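Long-range contacts in activator of 2-hydroxyisocaproyl-CoA dehydratase (Clostridium difficile, PDB 4EHT), which transfers one electron to (R)-2-hydroxyisocaproyl-CoA dehydratase with concomitant hydrolysis of ATP, activating that enzyme for the reductive branch of L-leucine fermentation: residues Ala12-Ile17 against Ile239-Gly244; Phe89-Thr94 against Gln207-Met212; Val158-Thr163 against Ser170-His175. All coordinates share one frame; numbering follows the deposited sequence.

Contact 1: residues Ala12-Ile17 against Ile239-Gly244. With ADP (adenosine-5'-diphosphate), chain D.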
loop_
_atom_site.group_PDB
_atom_site.type_symbol
_atom_site.label_atom_id
_atom_site.label_comp_id
_atom_site.label_asym_id
_atom_site.label_seq_id
_atom_site.Cartn_x
_atom_site.Cartn_y
_atom_site.Cartn_z
ATOM N N ALA A 12 3.558 18.305 -5.033
ATOM C CA ALA A 12 4.369 19.408 -5.536
ATOM C C ALA A 12 3.498 20.527 -6.128
ATOM O O ALA A 12 2.417 20.278 -6.668
ATOM C CB ALA A 12 5.340 18.899 -6.573
ATOM N N SER A 13 3.974 21.758 -6.002
ATOM C CA SER A 13 3.318 22.915 -6.613
ATOM C C SER A 13 4.140 23.386 -7.802
ATOM O O SER A 13 5.348 23.535 -7.695
ATOM C CB SER A 13 3.185 24.054 -5.602
ATOM O OG SER A 13 2.500 23.632 -4.439
ATOM N N LYS A 14 3.480 23.631 -8.929
ATOM C CA LYS A 14 4.163 23.967 -10.176
ATOM C C LYS A 14 3.532 25.201 -10.777
ATOM O O LYS A 14 2.310 25.308 -10.807
ATOM C CB LYS A 14 4.033 22.834 -11.197
ATOM C CG LYS A 14 4.880 21.582 -10.914
ATOM C CD LYS A 14 4.273 20.700 -9.816
ATOM C CE LYS A 14 3.013 19.990 -10.264
ATOM N NZ LYS A 14 2.619 18.947 -9.256
ATOM N N GLY A 15 4.356 26.112 -11.290
ATOM C CA GLY A 15 3.864 27.340 -11.897
ATOM C C GLY A 15 4.547 27.617 -13.220
ATOM O O GLY A 15 5.696 27.214 -13.435
ATOM N N VAL A 16 3.828 28.300 -14.109
ATOM C CA VAL A 16 4.345 28.703 -15.412
ATOM C C VAL A 16 3.829 30.116 -15.722
ATOM O O VAL A 16 2.658 30.416 -15.487
ATOM C CB VAL A 16 3.883 27.725 -16.520
ATOM C CG1 VAL A 16 4.030 28.349 -17.905
ATOM C CG2 VAL A 16 4.663 26.388 -16.440
ATOM N N ILE A 17 4.698 30.997 -16.209
ATOM C CA ILE A 17 4.231 32.269 -16.785
ATOM C C ILE A 17 4.451 32.186 -18.288
ATOM O O ILE A 17 5.546 31.862 -18.749
ATOM C CB ILE A 17 4.926 33.507 -16.182
ATOM C CG1 ILE A 17 4.514 33.700 -14.719
ATOM C CG2 ILE A 17 4.535 34.764 -16.957
ATOM C CD1 ILE A 17 5.195 34.871 -14.037
ATOM N N ILE A 239 9.931 19.210 -19.992
ATOM C CA ILE A 239 9.431 19.671 -18.707
ATOM C C ILE A 239 8.232 18.823 -18.256
ATOM O O ILE A 239 7.136 19.333 -18.080
ATOM C CB ILE A 239 8.988 21.154 -18.802
ATOM C CG1 ILE A 239 8.113 21.366 -20.047
ATOM C CG2 ILE A 239 10.198 22.069 -18.886
ATOM C CD1 ILE A 239 7.569 22.775 -20.179
ATOM N N PRO A 240 8.442 17.516 -18.068
ATOM C CA PRO A 240 7.311 16.613 -17.798
ATOM C C PRO A 240 6.510 16.973 -16.551
ATOM O O PRO A 240 5.309 16.720 -16.508
ATOM C CB PRO A 240 7.986 15.243 -17.590
ATOM C CG PRO A 240 9.403 15.566 -17.216
ATOM C CD PRO A 240 9.737 16.815 -18.004
ATOM N N GLN A 241 7.148 17.535 -15.535
ATOM C CA GLN A 241 6.412 17.814 -14.300
ATOM C C GLN A 241 5.551 19.089 -14.416
ATOM O O GLN A 241 4.693 19.338 -13.562
ATOM C CB GLN A 241 7.370 17.926 -13.113
ATOM C CG GLN A 241 6.678 17.823 -11.761
ATOM C CD GLN A 241 7.654 17.845 -10.604
ATOM O OE1 GLN A 241 8.848 18.040 -10.797
ATOM N NE2 GLN A 241 7.151 17.648 -9.399
ATOM N N LEU A 242 5.756 19.859 -15.486
ATOM C CA LEU A 242 5.138 21.199 -15.622
ATOM C C LEU A 242 4.022 21.297 -16.661
ATOM O O LEU A 242 3.462 22.384 -16.883
ATOM C CB LEU A 242 6.224 22.229 -15.995
ATOM C CG LEU A 242 7.246 22.556 -14.904
ATOM C CD1 LEU A 242 8.489 23.175 -15.517
ATOM C CD2 LEU A 242 6.649 23.479 -13.841
ATOM N N THR A 243 3.697 20.188 -17.308
ATOM C CA THR A 243 2.684 20.200 -18.360
ATOM C C THR A 243 1.287 20.627 -17.880
ATOM O O THR A 243 0.546 21.249 -18.650
ATOM C CB THR A 243 2.588 18.839 -19.087
ATOM O OG1 THR A 243 2.419 17.783 -18.134
ATOM C CG2 THR A 243 3.870 18.578 -19.920
ATOM N N GLY A 244 0.917 20.289 -16.641
ATOM C CA GLY A 244 -0.363 20.758 -16.076
ATOM C C GLY A 244 -0.405 22.281 -15.897
ATOM O O GLY A 244 -1.406 22.944 -16.209
HETATM P PB ADP D . 1.555 15.862 -7.930
HETATM O O1B ADP D . 1.908 16.785 -6.807
HETATM O O2B ADP D . 0.563 14.782 -7.596
HETATM O O3B ADP D . 1.163 16.532 -9.225
HETATM P PA ADP D . 4.038 15.442 -9.389
HETATM O O1A ADP D . 4.513 16.829 -9.069
HETATM O O2A ADP D . 3.525 15.143 -10.766
HETATM O O3A ADP D . 2.938 15.050 -8.242
HETATM O "O5'" ADP D . 5.230 14.441 -9.069
HETATM C "C5'" ADP D . 5.733 14.309 -7.755
HETATM C "C4'" ADP D . 6.688 13.123 -7.760
HETATM O "O4'" ADP D . 7.762 13.305 -8.690
HETATM C "C3'" ADP D . 7.315 12.953 -6.382
HETATM O "O3'" ADP D . 7.000 11.653 -5.892
HETATM C "C2'" ADP D . 8.800 13.144 -6.636
HETATM O "O2'" ADP D . 9.667 12.369 -5.813
HETATM C "C1'" ADP D . 8.964 12.803 -8.104
HETATM N N9 ADP D . 10.118 13.551 -8.611
HETATM C C8 ADP D . 10.237 14.888 -8.488
HETATM N N7 ADP D . 11.396 15.314 -9.049
HETATM C C5 ADP D . 12.040 14.229 -9.537
HETATM C C6 ADP D . 13.321 13.996 -10.239
HETATM N N6 ADP D . 14.123 15.056 -10.521
HETATM N N1 ADP D . 13.641 12.721 -10.591
HETATM C C2 ADP D . 12.812 11.694 -10.284
HETATM N N3 ADP D . 11.630 11.838 -9.630
HETATM C C4 ADP D . 11.193 13.061 -9.238
#
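The flat amide of Gln241 has O1A of ADP close to its plane at the NE2 end, and NE2 donates a nearly straight bond (167°) to that oxygen. Ala12 CB lies obliquely beside the same nitrogen, at 3.6 Å from NE2, and also touches O1A. At the other end of the amide, OE1 is bonded by Arg218. This is the phosphate-binding site of an actin-type ATPase, in which the turn between strands 2-8 and 13-19 meets the turn leading into helix 243-260 over one nucleotide. The amide reaches the phosphate because Gln241 runs out straight, with CG opposite the backbone N (chi1 -164°). Lys14 comes from the strand side and folds twice, at chi2 and chi3, which curls its ammonium group back toward its own turn. There NZ bonds three oxygens: O1A of ADP at 2.8 Å, O3B of ADP and the carbonyl O of Ala12. O1A is thus shared by donors from both segments. The aliphatic part of the lysine packs on the opposing turn, CG lying 3.5 Å from Gln241 O. Beyond it, Leu242 CD2 fits against Lys14 CB at 3.8 Å and, more loosely, against Val16 CG2 at 4.4 Å.

Contact 2: residues Phe89-Thr94 against Gln207-Met212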
loop_
_atom_site.group_PDB
_atom_site.type_symbol
_atom_site.label_atom_id
_atom_site.label_comp_id
_atom_site.label_asym_id
_atom_site.label_seq_id
_atom_site.Cartn_x
_atom_site.Cartn_y
_atom_site.Cartn_z
ATOM N N PHE A 89 0.245 20.940 -26.733
ATOM C CA PHE A 89 0.935 22.160 -27.138
ATOM C C PHE A 89 2.375 21.857 -27.528
ATOM O O PHE A 89 2.960 22.520 -28.391
ATOM C CB PHE A 89 0.937 23.176 -26.002
ATOM C CG PHE A 89 1.576 24.491 -26.374
ATOM C CD1 PHE A 89 0.904 25.390 -27.186
ATOM C CD2 PHE A 89 2.834 24.828 -25.902
ATOM C CE1 PHE A 89 1.473 26.605 -27.523
ATOM C CE2 PHE A 89 3.411 26.049 -26.235
ATOM C CZ PHE A 89 2.728 26.936 -27.045
ATOM N N ILE A 90 2.947 20.860 -26.866
ATOM C CA ILE A 90 4.355 20.529 -27.030
ATOM C C ILE A 90 4.570 19.393 -28.028
ATOM O O ILE A 90 5.515 19.422 -28.809
ATOM C CB ILE A 90 4.973 20.063 -25.697
ATOM C CG1 ILE A 90 4.869 21.161 -24.640
ATOM C CG2 ILE A 90 6.436 19.684 -25.897
ATOM C CD1 ILE A 90 5.339 20.698 -23.264
ATOM N N ILE A 91 3.689 18.394 -27.986
ATOM C CA ILE A 91 3.869 17.157 -28.729
ATOM C C ILE A 91 2.608 16.835 -29.522
ATOM O O ILE A 91 1.623 16.343 -28.960
ATOM C CB ILE A 91 4.165 15.976 -27.769
ATOM C CG1 ILE A 91 5.507 16.199 -27.066
ATOM C CG2 ILE A 91 4.209 14.664 -28.541
ATOM C CD1 ILE A 91 5.534 15.745 -25.628
ATOM N N PRO A 92 2.640 17.077 -30.839
ATOM C CA PRO A 92 1.476 16.814 -31.689
ATOM C C PRO A 92 1.170 15.325 -31.833
ATOM O O PRO A 92 2.047 14.483 -31.627
ATOM C CB PRO A 92 1.894 17.395 -33.044
ATOM C CG PRO A 92 3.380 17.317 -33.047
ATOM C CD PRO A 92 3.807 17.531 -31.619
ATOM N N GLU A 93 -0.076 15.021 -32.179
ATOM C CA GLU A 93 -0.524 13.654 -32.391
ATOM C C GLU A 93 -0.469 12.809 -31.113
ATOM O O GLU A 93 -0.334 11.588 -31.196
ATOM C CB GLU A 93 0.318 12.976 -33.474
ATOM C CG GLU A 93 0.640 13.852 -34.678
ATOM C CD GLU A 93 -0.569 14.131 -35.539
ATOM O OE1 GLU A 93 -1.593 14.598 -35.000
ATOM O OE2 GLU A 93 -0.493 13.876 -36.758
ATOM N N THR A 94 -0.571 13.428 -29.942
ATOM C CA THR A 94 -0.587 12.640 -28.701
ATOM C C THR A 94 -1.961 12.018 -28.509
ATOM O O THR A 94 -2.979 12.718 -28.598
ATOM C CB THR A 94 -0.239 13.492 -27.468
ATOM O OG1 THR A 94 1.102 13.990 -27.584
ATOM C CG2 THR A 94 -0.346 12.659 -26.186
ATOM N N GLN A 207 -2.242 3.918 -27.657
ATOM C CA GLN A 207 -2.388 4.637 -28.922
ATOM C C GLN A 207 -1.275 5.664 -29.045
ATOM O O GLN A 207 -1.197 6.578 -28.227
ATOM C CB GLN A 207 -3.730 5.377 -28.987
ATOM C CG GLN A 207 -4.911 4.525 -29.401
ATOM C CD GLN A 207 -4.777 3.991 -30.812
ATOM O OE1 GLN A 207 -4.254 4.670 -31.696
ATOM N NE2 GLN A 207 -5.244 2.767 -31.030
ATOM N N ARG A 208 -0.430 5.537 -30.065
ATOM C CA ARG A 208 0.652 6.507 -30.288
ATOM C C ARG A 208 0.047 7.839 -30.754
ATOM O O ARG A 208 -0.998 7.840 -31.392
ATOM C CB ARG A 208 1.652 5.971 -31.333
ATOM C CG ARG A 208 2.482 4.770 -30.860
ATOM C CD ARG A 208 3.411 4.233 -31.978
ATOM N NE ARG A 208 4.768 3.898 -31.512
ATOM C CZ ARG A 208 5.316 2.673 -31.522
ATOM N NH1 ARG A 208 4.635 1.620 -31.970
ATOM N NH2 ARG A 208 6.562 2.491 -31.077
ATOM N N ASN A 209 0.666 8.972 -30.432
ATOM C CA ASN A 209 1.862 9.036 -29.605
ATOM C C ASN A 209 1.543 8.864 -28.132
ATOM O O ASN A 209 0.534 9.389 -27.630
ATOM C CB ASN A 209 2.523 10.398 -29.779
ATOM C CG ASN A 209 3.268 10.519 -31.100
ATOM O OD1 ASN A 209 3.828 9.549 -31.590
ATOM N ND2 ASN A 209 3.266 11.706 -31.676
ATOM N N VAL A 210 2.436 8.170 -27.445
ATOM C CA VAL A 210 2.353 7.981 -26.010
ATOM C C VAL A 210 3.293 8.958 -25.331
ATOM O O VAL A 210 4.463 9.023 -25.675
ATOM C CB VAL A 210 2.772 6.559 -25.647
ATOM C CG1 VAL A 210 2.690 6.343 -24.134
ATOM C CG2 VAL A 210 1.896 5.558 -26.396
ATOM N N VAL A 211 2.780 9.713 -24.365
ATOM C CA VAL A 211 3.564 10.703 -23.656
ATOM C C VAL A 211 3.462 10.453 -22.143
ATOM O O VAL A 211 2.377 10.201 -21.622
ATOM C CB VAL A 211 3.048 12.143 -24.010
ATOM C CG1 VAL A 211 3.810 13.228 -23.251
ATOM C CG2 VAL A 211 3.136 12.374 -25.528
ATOM N N MET A 212 4.588 10.529 -21.439
ATOM C CA MET A 212 4.575 10.442 -19.982
ATOM C C MET A 212 4.844 11.815 -19.387
ATOM O O MET A 212 5.742 12.539 -19.836
ATOM C CB MET A 212 5.624 9.422 -19.472
ATOM C CG MET A 212 5.476 9.043 -17.983
ATOM S SD MET A 212 6.620 7.722 -17.427
ATOM C CE MET A 212 6.621 6.753 -18.927
#
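In the actin-type fold of this ATPase, strand 210-213 lies beside strand 96-100, and its entry is held through Asn209 by the loop that leads from helix 79-90 into 96-100. Asn209 grips this loop twice. Its backbone N gives an almost straight bond (171°) to Glu93 O at 2.9 Å, and its side-chain ND2 gives a more bent one to Pro92 O at 3.0 Å. Both donors lie in the planes of the carbonyls they meet, and Pro92 O lies in turn close to the amide plane of Asn209, so the side-chain rotation is fixed by the same loop that holds the main chain. The Arg208-Asn209 peptide bond is cis, at the point where the chain turns into the strand. Glu93 adopts positive phi (65°), a turn in the loop that presents two successive carbonyls to one asparagine.

Next to these two bonds, toward the strand, the contact becomes apolar. Ile91 and Val211 meet tip to tip, CD1 of the isoleucine 3.9 Å from CG1 of the valine. Thr94 crosses Val211 at about a right angle, its OG1 coming within 3.3 Å of Val211 CG2. With OG1 beside the backbone N and opposite the carbonyl carbon (chi1 -63°), the hydroxyl meets both this methyl and Ile91 O, to which it donates at 2.8 Å.

Strand 210-213 runs parallel to 96-100, with Val211 bonded through its backbone to Thr96 and Ile98. Val87 of helix 79-90 covers Thr94 and Val211, whereas Val210 and Met212 pack on helix 220-230.

Contact 3: residues Val158-Thr163 against Ser170-His175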
loop_
_atom_site.group_PDB
_atom_site.type_symbol
_atom_site.label_atom_id
_atom_site.label_comp_id
_atom_site.label_asym_id
_atom_site.label_seq_id
_atom_site.Cartn_x
_atom_site.Cartn_y
_atom_site.Cartn_z
ATOM N N VAL A 158 17.123 -7.438 -9.914
ATOM C CA VAL A 158 16.620 -8.209 -8.783
ATOM C C VAL A 158 15.111 -8.015 -8.730
ATOM O O VAL A 158 14.619 -6.921 -8.465
ATOM C CB VAL A 158 17.237 -7.750 -7.471
ATOM C CG1 VAL A 158 16.661 -8.534 -6.319
ATOM C CG2 VAL A 158 18.754 -7.901 -7.531
ATOM N N SER A 159 14.385 -9.085 -9.005
ATOM C CA SER A 159 12.958 -8.998 -9.165
ATOM C C SER A 159 12.317 -8.873 -7.780
ATOM O O SER A 159 12.847 -9.358 -6.784
ATOM C CB SER A 159 12.436 -10.222 -9.918
ATOM O OG SER A 159 11.132 -9.987 -10.420
ATOM N N ILE A 160 11.198 -8.178 -7.734
ATOM C CA ILE A 160 10.439 -8.013 -6.499
ATOM C C ILE A 160 9.168 -8.805 -6.692
ATOM O O ILE A 160 8.447 -8.578 -7.653
ATOM C CB ILE A 160 10.127 -6.528 -6.289
ATOM C CG1 ILE A 160 11.445 -5.744 -6.159
ATOM C CG2 ILE A 160 9.193 -6.330 -5.080
ATOM C CD1 ILE A 160 11.260 -4.267 -5.842
ATOM N N SER A 161 8.886 -9.761 -5.825
ATOM C CA SER A 161 7.694 -10.557 -6.055
ATOM C C SER A 161 6.422 -9.844 -5.529
ATOM O O SER A 161 5.352 -9.996 -6.102
ATOM C CB SER A 161 7.868 -11.972 -5.498
ATOM O OG SER A 161 7.601 -12.036 -4.122
ATOM N N SER A 162 6.549 -9.025 -4.489
ATOM C CA SER A 162 5.359 -8.365 -3.882
ATOM C C SER A 162 4.886 -7.183 -4.708
ATOM O O SER A 162 5.697 -6.402 -5.155
ATOM C CB SER A 162 5.692 -7.847 -2.484
ATOM O OG SER A 162 6.073 -8.909 -1.616
ATOM N N THR A 163 3.583 -7.029 -4.904
ATOM C CA THR A 163 3.074 -5.809 -5.538
ATOM C C THR A 163 2.857 -4.667 -4.516
ATOM O O THR A 163 2.787 -3.499 -4.897
ATOM C CB THR A 163 1.734 -6.067 -6.278
ATOM O OG1 THR A 163 0.845 -6.776 -5.415
ATOM C CG2 THR A 163 1.950 -6.883 -7.544
ATOM N N SER A 170 10.213 -4.760 2.429
ATOM C CA SER A 170 10.930 -5.820 3.130
ATOM C C SER A 170 11.850 -6.609 2.201
ATOM O O SER A 170 12.939 -7.022 2.597
ATOM C CB SER A 170 9.935 -6.757 3.801
ATOM O OG SER A 170 9.239 -6.052 4.811
ATOM N N GLU A 171 11.420 -6.839 0.968
ATOM C CA GLU A 171 12.273 -7.556 0.013
ATOM C C GLU A 171 13.514 -6.753 -0.323
ATOM O O GLU A 171 14.599 -7.305 -0.455
ATOM C CB GLU A 171 11.522 -7.851 -1.278
ATOM C CG GLU A 171 10.279 -8.669 -1.072
ATOM C CD GLU A 171 9.686 -9.104 -2.369
ATOM O OE1 GLU A 171 10.450 -9.488 -3.278
ATOM O OE2 GLU A 171 8.461 -9.027 -2.508
ATOM N N VAL A 172 13.351 -5.450 -0.506
ATOM C CA VAL A 172 14.478 -4.600 -0.868
ATOM C C VAL A 172 15.478 -4.581 0.284
ATOM O O VAL A 172 16.672 -4.755 0.079
ATOM C CB VAL A 172 13.992 -3.176 -1.221
ATOM C CG1 VAL A 172 15.153 -2.225 -1.402
ATOM C CG2 VAL A 172 13.123 -3.231 -2.479
ATOM N N ILE A 173 14.976 -4.412 1.505
ATOM C CA ILE A 173 15.817 -4.430 2.696
ATOM C C ILE A 173 16.613 -5.722 2.780
ATOM O O ILE A 173 17.794 -5.715 3.131
ATOM C CB ILE A 173 14.979 -4.295 3.985
ATOM C CG1 ILE A 173 14.526 -2.849 4.169
ATOM C CG2 ILE A 173 15.802 -4.742 5.192
ATOM C CD1 ILE A 173 13.412 -2.673 5.174
ATOM N N SER A 174 15.976 -6.839 2.452
ATOM C CA SER A 174 16.672 -8.122 2.445
ATOM C C SER A 174 17.783 -8.137 1.387
ATOM O O SER A 174 18.912 -8.545 1.647
ATOM C CB SER A 174 15.677 -9.258 2.203
ATOM O OG SER A 174 16.344 -10.495 2.032
ATOM N N HIS A 175 17.467 -7.683 0.185
ATOM C CA HIS A 175 18.476 -7.594 -0.872
ATOM C C HIS A 175 19.678 -6.738 -0.472
ATOM O O HIS A 175 20.826 -7.142 -0.682
ATOM C CB HIS A 175 17.825 -7.102 -2.159
ATOM C CG HIS A 175 16.893 -8.103 -2.753
ATOM N ND1 HIS A 175 17.173 -9.454 -2.760
ATOM C CD2 HIS A 175 15.683 -7.966 -3.341
ATOM C CE1 HIS A 175 16.179 -10.103 -3.338
ATOM N NE2 HIS A 175 15.261 -9.223 -3.699
#
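Glu171 is the hub of the contact, and its carboxylate collects three donors from the loop before its own helix. OE1 takes the backbone N of Ser161 at 3.0 Å and OE2 the backbone N of Ser162 at 2.8 Å, each through the syn lone pair, so that two consecutive peptide N-H groups share the two oxygens. OE2 is also met by Ser162 OG at 2.6 Å, nearly head-on along its C-O bond. The hydroxyl can join in because it sits beside its own backbone N (chi1 -61°). Three donors would be expected to favour the ionised acid. Glu171 spans the gap with a chain extended beyond CG, and Ile160 CG2 lies 3.8 Å from both oxygens.

The loop held in this way runs straight into Cys164, a ligand of the [4Fe-4S] cluster that the dimer shares, and helix 165-177 follows; the cluster is about 8 Å from the side chain of Ser162. Ile160 CD1, from the loop, packs at 4.0 Å on CG2 of Val172, the residue after Glu171 in the helix. Val172 is backed by helices 130-140 and 182-204. Ser170 OG bonds Arg131 of the second subunit.

In the fold
After strand 2-8 the chain makes the turn into strand 13-19, and contact 1 closes the widest loop only when the turn leading into helix 243-260 comes back to it. Inside that loop, contact 2 joins the loop after helix 79-90 to the entry of strand 210-213. Contact 3, a short local closure of 158-163 on helix 165-177, is nested within both; none of the three cross. Contacts 1 and 2 have centres about 17 Å apart and touch, Pro240 packing on Met212 and Thr243 on Ile90, so the turn into helix 243-260 and that helix's first residue pack on strand 210-213 and on helix 79-90. Contact 3 stands apart near the cluster, its centre about 33 Å from that of contact 1.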